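Local coordinates for protein Tae4 (Agrobacterium tumefaciens, PDB 6IJF) that is a type VI secretion amidase effector of the Tae4 family, probably cleaving peptide bonds in the peptidoglycan of rival bacteria, at residues C[29-33]-C[34-38]. Numbering follows the deposited sequence.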
ATOM      1  N   LEU C  29       5.365 -22.086 -13.574  1.00 36.10           N
ATOM      2  CA  LEU C  29       4.374 -22.063 -14.685  1.00 35.83           C
ATOM      3  C   LEU C  29       5.035 -22.595 -15.975  1.00 37.22           C
ATOM      4  O   LEU C  29       4.428 -23.424 -16.685  1.00 37.19           O
ATOM      5  CB  LEU C  29       3.898 -20.625 -14.865  1.00 39.43           C
ATOM      6  CG  LEU C  29       2.959 -20.401 -16.041  1.00 39.48           C
ATOM      7  CD1 LEU C  29       1.562 -20.894 -15.704  1.00 38.74           C
ATOM      8  CD2 LEU C  29       2.930 -18.936 -16.430  1.00 43.45           C
ATOM      9  N   PHE C  30       6.204 -22.069 -16.317  1.00 37.85           N
ATOM     10  CA  PHE C  30       6.915 -22.403 -17.581  1.00 41.13           C
ATOM     11  C   PHE C  30       7.376 -23.862 -17.493  1.00 40.43           C
ATOM     12  O   PHE C  30       7.326 -24.561 -18.520  1.00 38.41           O
ATOM     13  CB  PHE C  30       8.062 -21.416 -17.820  1.00 43.51           C
ATOM     14  CG  PHE C  30       7.658 -20.079 -18.397  1.00 41.82           C
ATOM     15  CD1 PHE C  30       6.351 -19.624 -18.325  1.00 42.25           C
ATOM     16  CD2 PHE C  30       8.610 -19.247 -18.959  1.00 46.38           C
ATOM     17  CE1 PHE C  30       6.009 -18.373 -18.815  1.00 43.65           C
ATOM     18  CE2 PHE C  30       8.262 -18.007 -19.467  1.00 47.32           C
ATOM     19  CZ  PHE C  30       6.958 -17.568 -19.398  1.00 42.66           C
ATOM     20  N   THR C  31       7.798 -24.335 -16.302  1.00 42.60           N
ATOM     21  CA  THR C  31       8.187 -25.763 -16.125  1.00 41.09           C
ATOM     22  C   THR C  31       6.974 -26.646 -16.426  1.00 40.70           C
ATOM     23  O   THR C  31       7.121 -27.610 -17.186  1.00 43.87           O
ATOM     24  CB  THR C  31       8.801 -26.046 -14.754  1.00 43.26           C
ATOM     25  OG1 THR C  31       9.920 -25.164 -14.645  1.00 44.13           O
ATOM     26  CG2 THR C  31       9.263 -27.487 -14.608  1.00 45.39           C
ATOM     27  N   GLU C  32       5.792 -26.317 -15.908  1.00 36.96           N
ATOM     28  CA  GLU C  32       4.627 -27.214 -16.067  1.00 37.85           C
ATOM     29  C   GLU C  32       4.380 -27.428 -17.570  1.00 40.18           C
ATOM     30  O   GLU C  32       4.050 -28.563 -17.939  1.00 43.70           O
ATOM     31  CB  GLU C  32       3.377 -26.684 -15.366  1.00 38.72           C
ATOM     32  CG  GLU C  32       2.189 -27.609 -15.504  1.00 43.19           C
ATOM     33  CD  GLU C  32       0.941 -27.150 -14.784  1.00 47.66           C
ATOM     34  OE1 GLU C  32       1.080 -26.333 -13.838  1.00 45.68           O
ATOM     35  OE2 GLU C  32      -0.162 -27.654 -15.127  1.00 49.16           O
ATOM     36  N   ILE C  33       4.534 -26.383 -18.394  1.00 42.42           N
ATOM     37  CA  ILE C  33       4.114 -26.425 -19.824  1.00 41.35           C
ATOM     38  C   ILE C  33       5.318 -26.673 -20.738  1.00 47.39           C
ATOM     39  O   ILE C  33       5.108 -26.763 -21.962  1.00 45.75           O
ATOM     40  CB  ILE C  33       3.341 -25.164 -20.227  1.00 38.90           C
ATOM     41  CG1 ILE C  33       4.180 -23.890 -20.129  1.00 41.11           C
ATOM     42  CG2 ILE C  33       2.053 -25.067 -19.424  1.00 39.30           C
ATOM     43  CD1 ILE C  33       3.494 -22.675 -20.719  1.00 43.85           C
ATOM     44  N   GLY C  34       6.516 -26.808 -20.178  1.00 45.13           N
ATOM     45  CA  GLY C  34       7.699 -27.227 -20.954  1.00 46.11           C
ATOM     46  C   GLY C  34       8.387 -26.047 -21.610  1.00 47.40           C
ATOM     47  O   GLY C  34       9.049 -26.249 -22.631  1.00 45.84           O
ATOM     48  N   TRP C  35       8.285 -24.854 -21.025  1.00 45.42           N
ATOM     49  CA  TRP C  35       8.903 -23.622 -21.582  1.00 47.57           C
ATOM     50  C   TRP C  35      10.073 -23.179 -20.714  1.00 46.78           C
ATOM     51  O   TRP C  35      10.296 -21.954 -20.621  1.00 46.43           O
ATOM     52  CB  TRP C  35       7.875 -22.500 -21.666  1.00 50.30           C
ATOM     53  CG  TRP C  35       6.777 -22.710 -22.642  1.00 46.40           C
ATOM     54  CD1 TRP C  35       6.368 -23.866 -23.243  1.00 51.46           C
ATOM     55  CD2 TRP C  35       5.899 -21.680 -23.107  1.00 44.30           C
ATOM     56  NE1 TRP C  35       5.293 -23.616 -24.057  1.00 48.43           N
ATOM     57  CE2 TRP C  35       4.984 -22.285 -23.988  1.00 48.13           C
ATOM     58  CE3 TRP C  35       5.805 -20.308 -22.859  1.00 49.79           C
ATOM     59  CZ2 TRP C  35       3.988 -21.551 -24.628  1.00 51.06           C
ATOM     60  CZ3 TRP C  35       4.822 -19.586 -23.499  1.00 49.38           C
ATOM     61  CH2 TRP C  35       3.926 -20.204 -24.368  1.00 49.47           C
ATOM     62  N   GLU C  36      10.777 -24.116 -20.079  1.00 48.10           N
ATOM     63  CA  GLU C  36      11.905 -23.789 -19.162  1.00 52.53           C
ATOM     64  C   GLU C  36      12.888 -22.838 -19.851  1.00 49.74           C
ATOM     65  O   GLU C  36      13.436 -21.947 -19.189  1.00 54.39           O
ATOM     66  CB  GLU C  36      12.678 -25.044 -18.725  1.00 56.46           C
ATOM     67  CG  GLU C  36      11.886 -25.975 -17.836  1.00 52.34           C
ATOM     68  CD  GLU C  36      11.113 -27.059 -18.570  1.00 56.86           C
ATOM     69  OE1 GLU C  36      10.562 -26.773 -19.646  1.00 58.96           O
ATOM     70  OE2 GLU C  36      11.053 -28.185 -18.037  1.00 59.69           O
ATOM     71  N   SER C  37      13.111 -23.015 -21.148  1.00 52.61           N
ATOM     72  CA  SER C  37      14.128 -22.258 -21.919  1.00 52.71           C
ATOM     73  C   SER C  37      13.723 -20.793 -22.087  1.00 57.63           C
ATOM     74  O   SER C  37      14.603 -20.014 -22.442  1.00 59.34           O
ATOM     75  CB  SER C  37      14.379 -22.924 -23.255  1.00 59.87           C
ATOM     76  OG  SER C  37      13.284 -22.708 -24.138  1.00 64.18           O
ATOM     77  N   PHE C  38      12.454 -20.415 -21.846  1.00 58.33           N
ATOM     78  CA  PHE C  38      12.003 -18.996 -21.904  1.00 55.36           C
ATOM     79  C   PHE C  38      12.092 -18.302 -20.532  1.00 51.61           C
ATOM     80  O   PHE C  38      11.746 -17.092 -20.471  1.00 54.27           O
ATOM     81  CB  PHE C  38      10.575 -18.902 -22.443  1.00 58.01           C
ATOM     82  CG  PHE C  38      10.377 -19.393 -23.852  1.00 69.48           C
ATOM     83  CD1 PHE C  38      11.445 -19.558 -24.726  1.00 75.79           C
ATOM     84  CD2 PHE C  38       9.101 -19.654 -24.328  1.00 79.25           C
ATOM     85  CE1 PHE C  38      11.245 -20.018 -26.018  1.00 76.97           C
ATOM     86  CE2 PHE C  38       8.892 -20.115 -25.623  1.00 85.25           C
ATOM     87  CZ  PHE C  38       9.969 -20.289 -26.464  1.00 84.00           C
TER
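Ile33 lays its terminal methyl over the indole of Trp35, Ile33 CD1 standing 3.6 Å from the centroid of the five-membered ring and only 13° off its normal, a CH-pi contact. CG1 of Ile33 sits between the backbone N and the carbonyl carbon (chi1 63°); this places it near Trp35 CG and lets CD1 lie over the indole. The opposite face of the indole carries Phe38 CE2, near the rim, so the ring is held between an aliphatic and an aromatic neighbour. The edge of its six-membered ring is turned toward the face of Phe30 in a T-shaped pair, centroids 5.8 Å apart and planes at 60°. The edge of the Phe30 ring meets the backbone of Phe38, with Phe30 CE2 3.7 Å from Phe38 O; Phe30 CE2 also touches Phe38 CB at 3.9 Å. Next to this aromatic group the chain leaves the helix in a Schellman motif: Gly34 turns to positive phi, and Trp35 N donates to Phe30 O at 2.7 Å in a nearly straight bond. Gly34 N also donates to Thr31 O at 3.2 Å. Glu36, exposed to solvent, bends at chi2 and lays CG 3.8 Å from Thr31 OG1, a van der Waals contact, since that hydroxyl is hydrogen-bonded to Arg27 O; the Glu36 carboxylate forms a salt bridge with Lys72, which also bonds to Thr31 O. Trp35 NE1 is satisfied by Arg69 O. The turn thus joins helix 26-33 to the loop leading to helix 48-58; Phe30 and Trp35 both pack on Ile50 of that helix, and the indole also meets His68 in the short strand 68-69.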